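Local coordinates for Bd3459 (Bdellovibrio bacteriovorus, PDB 5CEC), which acts as a predatory endopeptidase, probably using the serine-type D-Ala-D-Ala carboxypeptidase chemistry of the S13 family, and is bound by the immunity protein Bd3460, at residues L115-S121 against L147-E153; M156-T161 against N252-N258. The protein carries 1 engineered substitution. All coordinates share one frame; numbering follows the deposited sequence.

Contact 1 (L115-S121 against L147-E153). With SO4 (sulfate ion), chain E.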
loop_
_atom_site.group_PDB
_atom_site.type_symbol
_atom_site.label_atom_id
_atom_site.label_comp_id
_atom_site.label_asym_id
_atom_site.label_seq_id
_atom_site.Cartn_x
_atom_site.Cartn_y
_atom_site.Cartn_z
ATOM N N LEU A 115 -4.096 -11.225 -9.922
ATOM C CA LEU A 115 -2.770 -11.284 -9.313
ATOM C C LEU A 115 -1.934 -12.361 -9.966
ATOM O O LEU A 115 -1.233 -13.106 -9.296
ATOM C CB LEU A 115 -2.906 -11.465 -7.794
ATOM C CG LEU A 115 -1.659 -11.396 -6.927
ATOM C CD1 LEU A 115 -0.770 -10.245 -7.349
ATOM C CD2 LEU A 115 -2.005 -11.339 -5.444
ATOM N N PHE A 116 -1.969 -12.387 -11.290
ATOM C CA PHE A 116 -1.279 -13.413 -12.071
ATOM C C PHE A 116 -0.140 -12.710 -12.788
ATOM O O PHE A 116 -0.334 -12.079 -13.830
ATOM C CB PHE A 116 -2.224 -14.145 -13.025
ATOM C CG PHE A 116 -1.785 -15.523 -13.386
ATOM C CD1 PHE A 116 -0.509 -15.770 -13.845
ATOM C CD2 PHE A 116 -2.634 -16.600 -13.248
ATOM C CE1 PHE A 116 -0.094 -17.042 -14.183
ATOM C CE2 PHE A 116 -2.220 -17.895 -13.592
ATOM C CZ PHE A 116 -0.953 -18.101 -14.042
ATOM N N GLY A 117 1.039 -12.827 -12.193
ATOM C CA GLY A 117 2.245 -12.217 -12.710
ATOM C C GLY A 117 3.417 -13.148 -12.495
ATOM O O GLY A 117 3.281 -14.378 -12.571
ATOM N N ARG A 118 4.563 -12.559 -12.179
ATOM C CA ARG A 118 5.783 -13.335 -11.896
ATOM C C ARG A 118 5.556 -14.498 -10.959
ATOM O O ARG A 118 5.934 -15.630 -11.275
ATOM C CB ARG A 118 6.867 -12.398 -11.296
ATOM C CG ARG A 118 8.178 -13.119 -10.962
ATOM C CD ARG A 118 8.991 -12.352 -9.926
ATOM N NE ARG A 118 9.316 -11.004 -10.366
ATOM C CZ ARG A 118 10.328 -10.678 -11.186
ATOM N NH1 ARG A 118 11.109 -11.600 -11.733
ATOM N NH2 ARG A 118 10.548 -9.409 -11.446
ATOM N N ASN A 119 5.019 -14.223 -9.780
ATOM C CA ASN A 119 5.060 -15.248 -8.727
ATOM C C ASN A 119 4.069 -16.380 -8.972
ATOM O O ASN A 119 4.403 -17.565 -8.764
ATOM C CB ASN A 119 4.901 -14.605 -7.363
ATOM C CG ASN A 119 6.087 -13.768 -6.994
ATOM O OD1 ASN A 119 7.194 -14.150 -7.303
ATOM N ND2 ASN A 119 5.875 -12.624 -6.375
ATOM N N MET A 120 2.862 -16.067 -9.453
ATOM C CA MET A 120 1.953 -17.134 -9.875
ATOM C C MET A 120 2.528 -17.960 -11.034
ATOM O O MET A 120 2.331 -19.171 -11.106
ATOM C CB MET A 120 0.557 -16.593 -10.162
ATOM C CG MET A 120 -0.430 -17.700 -10.399
ATOM S SD MET A 120 -0.633 -18.768 -8.970
ATOM C CE MET A 120 -2.391 -19.021 -8.915
ATOM N N SER A 121 3.254 -17.298 -11.924
ATOM C CA SER A 121 3.882 -17.975 -13.060
ATOM C C SER A 121 4.949 -18.938 -12.562
ATOM O O SER A 121 5.025 -20.073 -13.037
ATOM C CB SER A 121 4.495 -16.977 -14.049
ATOM O OG SER A 121 3.485 -16.234 -14.700
ATOM N N LEU A 147 -2.147 -11.583 -17.600
ATOM C CA LEU A 147 -0.775 -11.818 -17.167
ATOM C C LEU A 147 -0.033 -10.502 -17.218
ATOM O O LEU A 147 0.076 -9.876 -18.307
ATOM C CB LEU A 147 -0.086 -12.835 -18.067
ATOM C CG LEU A 147 1.372 -13.119 -17.764
ATOM C CD1 LEU A 147 1.524 -13.839 -16.431
ATOM C CD2 LEU A 147 1.979 -13.945 -18.882
ATOM N N ALA A 148 0.447 -10.058 -16.057
ATOM C CA ALA A 148 1.248 -8.828 -15.933
ATOM C C ALA A 148 2.403 -9.194 -15.043
ATOM O O ALA A 148 2.239 -9.371 -13.840
ATOM C CB ALA A 148 0.448 -7.711 -15.299
ATOM N N TRP A 149 3.589 -9.298 -15.624
ATOM C CA TRP A 149 4.700 -9.824 -14.889
ATOM C C TRP A 149 4.950 -9.111 -13.569
ATOM O O TRP A 149 5.154 -9.756 -12.528
ATOM C CB TRP A 149 5.958 -9.798 -15.755
ATOM C CG TRP A 149 7.032 -10.685 -15.302
ATOM C CD1 TRP A 149 8.258 -10.322 -14.820
ATOM C CD2 TRP A 149 7.013 -12.108 -15.297
ATOM N NE1 TRP A 149 8.994 -11.440 -14.503
ATOM C CE2 TRP A 149 8.263 -12.550 -14.804
ATOM C CE3 TRP A 149 6.079 -13.066 -15.685
ATOM C CZ2 TRP A 149 8.580 -13.906 -14.661
ATOM C CZ3 TRP A 149 6.408 -14.405 -15.551
ATOM C CH2 TRP A 149 7.641 -14.813 -15.047
ATOM N N LEU A 150 4.898 -7.779 -13.609
ATOM C CA LEU A 150 5.190 -6.939 -12.446
ATOM C C LEU A 150 3.923 -6.597 -11.620
ATOM O O LEU A 150 3.907 -5.610 -10.877
ATOM C CB LEU A 150 5.965 -5.676 -12.867
ATOM C CG LEU A 150 7.296 -5.948 -13.557
ATOM C CD1 LEU A 150 7.924 -4.623 -13.953
ATOM C CD2 LEU A 150 8.262 -6.768 -12.714
ATOM N N ALA A 151 2.906 -7.462 -11.683
ATOM C CA ALA A 151 1.617 -7.198 -10.996
ATOM C C ALA A 151 1.748 -6.787 -9.529
ATOM O O ALA A 151 0.926 -6.035 -9.042
ATOM C CB ALA A 151 0.743 -8.426 -11.095
ATOM N N GLU A 152 2.709 -7.376 -8.812
ATOM C CA GLU A 152 2.968 -7.101 -7.407
ATOM C C GLU A 152 4.178 -6.273 -7.109
ATOM O O GLU A 152 4.628 -6.265 -5.958
ATOM C CB GLU A 152 3.363 -8.403 -6.712
ATOM C CG GLU A 152 2.391 -9.456 -6.754
ATOM C CD GLU A 152 2.744 -10.545 -5.783
ATOM O OE1 GLU A 152 2.480 -10.355 -4.605
ATOM O OE2 GLU A 152 3.200 -11.581 -6.250
ATOM N N GLU A 153 4.711 -5.600 -8.111
ATOM C CA GLU A 153 5.991 -4.929 -7.994
ATOM C C GLU A 153 5.898 -3.514 -8.526
ATOM O O GLU A 153 4.975 -3.156 -9.224
ATOM C CB GLU A 153 7.063 -5.757 -8.732
ATOM C CG GLU A 153 7.333 -7.095 -8.068
ATOM C CD GLU A 153 8.062 -8.073 -8.965
ATOM O OE1 GLU A 153 9.115 -7.709 -9.550
ATOM O OE2 GLU A 153 7.586 -9.211 -9.078
HETATM S S SO4 E . 13.291 -11.188 -14.504
HETATM O O1 SO4 E . 13.493 -10.760 -13.094
HETATM O O2 SO4 E . 14.016 -10.302 -15.437
HETATM O O3 SO4 E . 11.875 -11.396 -14.841
HETATM O O4 SO4 E . 13.888 -12.559 -14.717
HETATM O O HOH W 1 3.668 -11.734 -8.917
HETATM O O HOH W 2 7.814 -10.368 -6.496
#
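Arg118 lies across the indole of Trp149. The CA of Arg118 sits 3.6 Å from the centroid of the Trp149 six-membered ring and only 4° off the ring normal, a CH-pi contact over the face, while CB and CG follow along the CE2-CZ2 side. The chain then bends at chi3 (-58°) and brings the guanidinium side-on to Glu153. Arg118 NE donates to Glu153 OE2 (2.8 Å) and Arg118 NH2 to Glu153 OE1 (2.9 Å), both on syn lone pairs, with the two planes nearly coplanar. This two-pronged salt bridge fixes the rotation of the guanidinium. Arg118 NH1 and Trp149 NE1, both donors and 3.5 Å apart, turn to a common sulfate, probably from the crystallisation liquor; Trp149 NE1 reaches its O3, and Arg118 NH1 its O1 at 2.9 Å. NH1 also bonds to Tyr122 OH, and Tyr190 makes a cation-pi contact with the guanidinium.

Beside this pair, Asn119 ND2 donates a hydrogen bond to Glu152 OE2 from above the carboxylate plane at 2.9 Å, the amide standing almost perpendicular to the carboxylate. One water links Asn119 N to that same oxygen, and a second joins Asn119 ND2 to Glu153 OE2. The other oxygen of Glu152 goes to Arg246 in a salt bridge.

Backbone bonds set the register: Ala148 N to Phe116 O and Arg118 N to Trp149 O. Between them Gly117, the N-cap residue, brings its CA within 3.1 Å of Ala148 O, and Gly117 O takes both Ser121 N and Ser121 OG.

The contact thus pins the start of helix 118-130 to the loop following strand 135-141. Helix 167-182 packs on Leu147 and Trp149, helix 188-200 lies by Asn119 and Glu153, and helix 253-262 touches Leu115, Ala148 and Ala151.

Contact 2 (M156-T161 against N252-N258)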
loop_
_atom_site.group_PDB
_atom_site.type_symbol
_atom_site.label_atom_id
_atom_site.label_comp_id
_atom_site.label_asym_id
_atom_site.label_seq_id
_atom_site.Cartn_x
_atom_site.Cartn_y
_atom_site.Cartn_z
ATOM N N MET A 156 4.148 -1.023 -11.054
ATOM C CA MET A 156 2.730 -1.287 -11.258
ATOM C C MET A 156 1.896 -1.051 -10.008
ATOM O O MET A 156 0.704 -0.745 -10.109
ATOM C CB MET A 156 2.499 -2.715 -11.742
ATOM C CG MET A 156 3.163 -3.017 -13.059
ATOM S SD MET A 156 2.376 -4.443 -13.847
ATOM C CE MET A 156 1.037 -3.599 -14.636
ATOM N N ILE A 157 2.485 -1.228 -8.837
ATOM C CA ILE A 157 1.772 -0.991 -7.579
ATOM C C ILE A 157 1.150 0.417 -7.595
ATOM O O ILE A 157 -0.033 0.604 -7.282
ATOM C CB ILE A 157 2.703 -1.149 -6.346
ATOM C CG1 ILE A 157 3.107 -2.618 -6.137
ATOM C CG2 ILE A 157 2.044 -0.605 -5.078
ATOM C CD1 ILE A 157 4.339 -2.811 -5.290
ATOM N N GLY A 158 1.950 1.402 -7.980
ATOM C CA GLY A 158 1.507 2.802 -7.906
ATOM C C GLY A 158 1.246 3.457 -9.247
ATOM O O GLY A 158 0.979 4.663 -9.300
ATOM N N GLY A 159 1.323 2.684 -10.327
ATOM C CA GLY A 159 1.239 3.223 -11.674
ATOM C C GLY A 159 -0.147 3.216 -12.248
ATOM O O GLY A 159 -1.121 2.822 -11.597
ATOM N N THR A 160 -0.235 3.681 -13.488
ATOM C CA THR A 160 -1.483 3.665 -14.237
ATOM C C THR A 160 -1.605 2.256 -14.795
ATOM O O THR A 160 -0.792 1.834 -15.597
ATOM C CB THR A 160 -1.467 4.702 -15.376
ATOM O OG1 THR A 160 -1.388 6.002 -14.790
ATOM C CG2 THR A 160 -2.724 4.584 -16.211
ATOM N N THR A 161 -2.638 1.546 -14.375
ATOM C CA THR A 161 -2.854 0.176 -14.807
ATOM C C THR A 161 -3.185 0.179 -16.298
ATOM O O THR A 161 -4.092 0.906 -16.732
ATOM C CB THR A 161 -3.995 -0.451 -14.008
ATOM O OG1 THR A 161 -3.686 -0.319 -12.606
ATOM C CG2 THR A 161 -4.217 -1.879 -14.373
ATOM N N ASN A 252 -2.129 -1.658 -4.122
ATOM C CA ASN A 252 -1.785 -2.154 -5.448
ATOM C C ASN A 252 -2.833 -1.738 -6.496
ATOM O O ASN A 252 -3.942 -2.283 -6.517
ATOM C CB ASN A 252 -1.634 -3.688 -5.413
ATOM C CG ASN A 252 -1.107 -4.227 -6.689
ATOM O OD1 ASN A 252 -1.608 -3.878 -7.768
ATOM N ND2 ASN A 252 -0.090 -5.058 -6.593
ATOM N N ASN A 253 -2.456 -0.804 -7.365
ATOM C CA ASN A 253 -3.377 -0.303 -8.391
ATOM C C ASN A 253 -3.784 -1.384 -9.389
ATOM O O ASN A 253 -4.935 -1.390 -9.847
ATOM C CB ASN A 253 -2.759 0.858 -9.135
ATOM C CG ASN A 253 -2.636 2.089 -8.290
ATOM O OD1 ASN A 253 -3.107 2.178 -7.160
ATOM N ND2 ASN A 253 -1.967 3.074 -8.859
ATOM N N TYR A 254 -2.838 -2.242 -9.766
ATOM C CA TYR A 254 -3.121 -3.275 -10.757
ATOM C C TYR A 254 -4.226 -4.197 -10.296
ATOM O O TYR A 254 -5.189 -4.495 -11.066
ATOM C CB TYR A 254 -1.849 -4.103 -11.111
ATOM C CG TYR A 254 -2.116 -5.235 -12.058
ATOM C CD1 TYR A 254 -2.073 -5.066 -13.440
ATOM C CD2 TYR A 254 -2.469 -6.499 -11.582
ATOM C CE1 TYR A 254 -2.345 -6.100 -14.308
ATOM C CE2 TYR A 254 -2.727 -7.538 -12.460
ATOM C CZ TYR A 254 -2.674 -7.351 -13.818
ATOM O OH TYR A 254 -2.976 -8.359 -14.683
ATOM N N ILE A 255 -4.108 -4.658 -9.049
ATOM C CA ILE A 255 -5.132 -5.561 -8.529
ATOM C C ILE A 255 -6.486 -4.835 -8.472
ATOM O O ILE A 255 -7.524 -5.379 -8.871
ATOM C CB ILE A 255 -4.785 -6.153 -7.150
ATOM C CG1 ILE A 255 -3.450 -6.917 -7.188
ATOM C CG2 ILE A 255 -5.879 -7.069 -6.629
ATOM C CD1 ILE A 255 -2.935 -7.334 -5.823
ATOM N N ALA A 256 -6.466 -3.617 -7.936
ATOM C CA ALA A 256 -7.730 -2.896 -7.713
ATOM C C ALA A 256 -8.421 -2.603 -9.049
ATOM O O ALA A 256 -9.650 -2.761 -9.166
ATOM C CB ALA A 256 -7.468 -1.602 -6.964
ATOM N N ASP A 257 -7.665 -2.111 -10.021
ATOM C CA ASP A 257 -8.255 -1.733 -11.303
ATOM C C ASP A 257 -8.792 -2.962 -12.032
ATOM O O ASP A 257 -9.863 -2.920 -12.618
ATOM C CB ASP A 257 -7.261 -0.933 -12.164
ATOM C CG ASP A 257 -7.026 0.448 -11.629
ATOM O OD1 ASP A 257 -8.005 1.067 -11.149
ATOM O OD2 ASP A 257 -5.893 0.943 -11.735
ATOM N N ASN A 258 -8.077 -4.088 -11.943
ATOM C CA ASN A 258 -8.551 -5.277 -12.591
ATOM C C ASN A 258 -9.774 -5.886 -11.922
ATOM O O ASN A 258 -10.626 -6.398 -12.614
ATOM C CB ASN A 258 -7.420 -6.294 -12.802
ATOM C CG ASN A 258 -6.616 -5.962 -14.039
ATOM O OD1 ASN A 258 -7.061 -6.248 -15.148
ATOM N ND2 ASN A 258 -5.496 -5.260 -13.863
HETATM O O HOH W 3 -4.710 3.052 -12.859
#
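Asn253, the first residue of helix 253-262, holds the loop with both of its nitrogens. Asn253 N donates to Ile157 O at 2.8 Å, and Asn253 ND2 donates to Gly159 O at 2.9 Å in an almost straight bond (173°) that lies in the amide plane. With CG anti to the carbonyl carbon (chi1 -70°), the amide reaches across to the Gly158-Gly159 bend.

One turn along the helix, Asp257 OD2 accepts from Thr161 OG1 (2.7 Å) on its anti lone pair. A water joins the same OD2 to Thr161 N, while Asp257 OD1 is hydrogen-bonded to Ser290 OG.

Met156 and Tyr254 run side by side, with Met156 CE 3.6 Å from Tyr254 CD1 and the sulfur placed obliquely in a Met-aromatic contact. Thr161 CG2 touches both the ring and Asn258 ND2.

Within the helix, Asn252 caps the N-terminus, its OD1 accepting from Ile255 N while its ND2 goes to Gln250 OE1. Asn258 ND2 lies over the Tyr254 ring, toward its rim, and bonds to Tyr254 O.

ND2 of Asn253 is committed to a loop carbonyl, which should keep the amide from flipping, and OD1 faces Lys73 NZ, with which it hydrogen-bonds. That is consistent with Asn253 being the asparagine of an SxN motif beside an SxxK lysine, as in penicillin-binding enzymes of this clan, with the loop as its second shell.

Both contacts are buried, and both use the same long connection between strand 135-141 and helix 167-182, gripping it first at 147-153 and then at 156-161. Each ties that loop to the N-terminal end of a helix, 118-130 in contact 1 and 253-262 in contact 2. Their centres lie about 12 Å apart and they touch directly, with Ala148 packed on the Tyr254 ring and Ala151 O probably bonded to Asn252 ND2. Contact 1 is charged and aromatic, and a sulfate reaches its edge; contact 2, nearer the centre of the chain, relies mainly on amides, a hydroxyl and one carboxylate, and through Asn253 reaches the probable SxxK site.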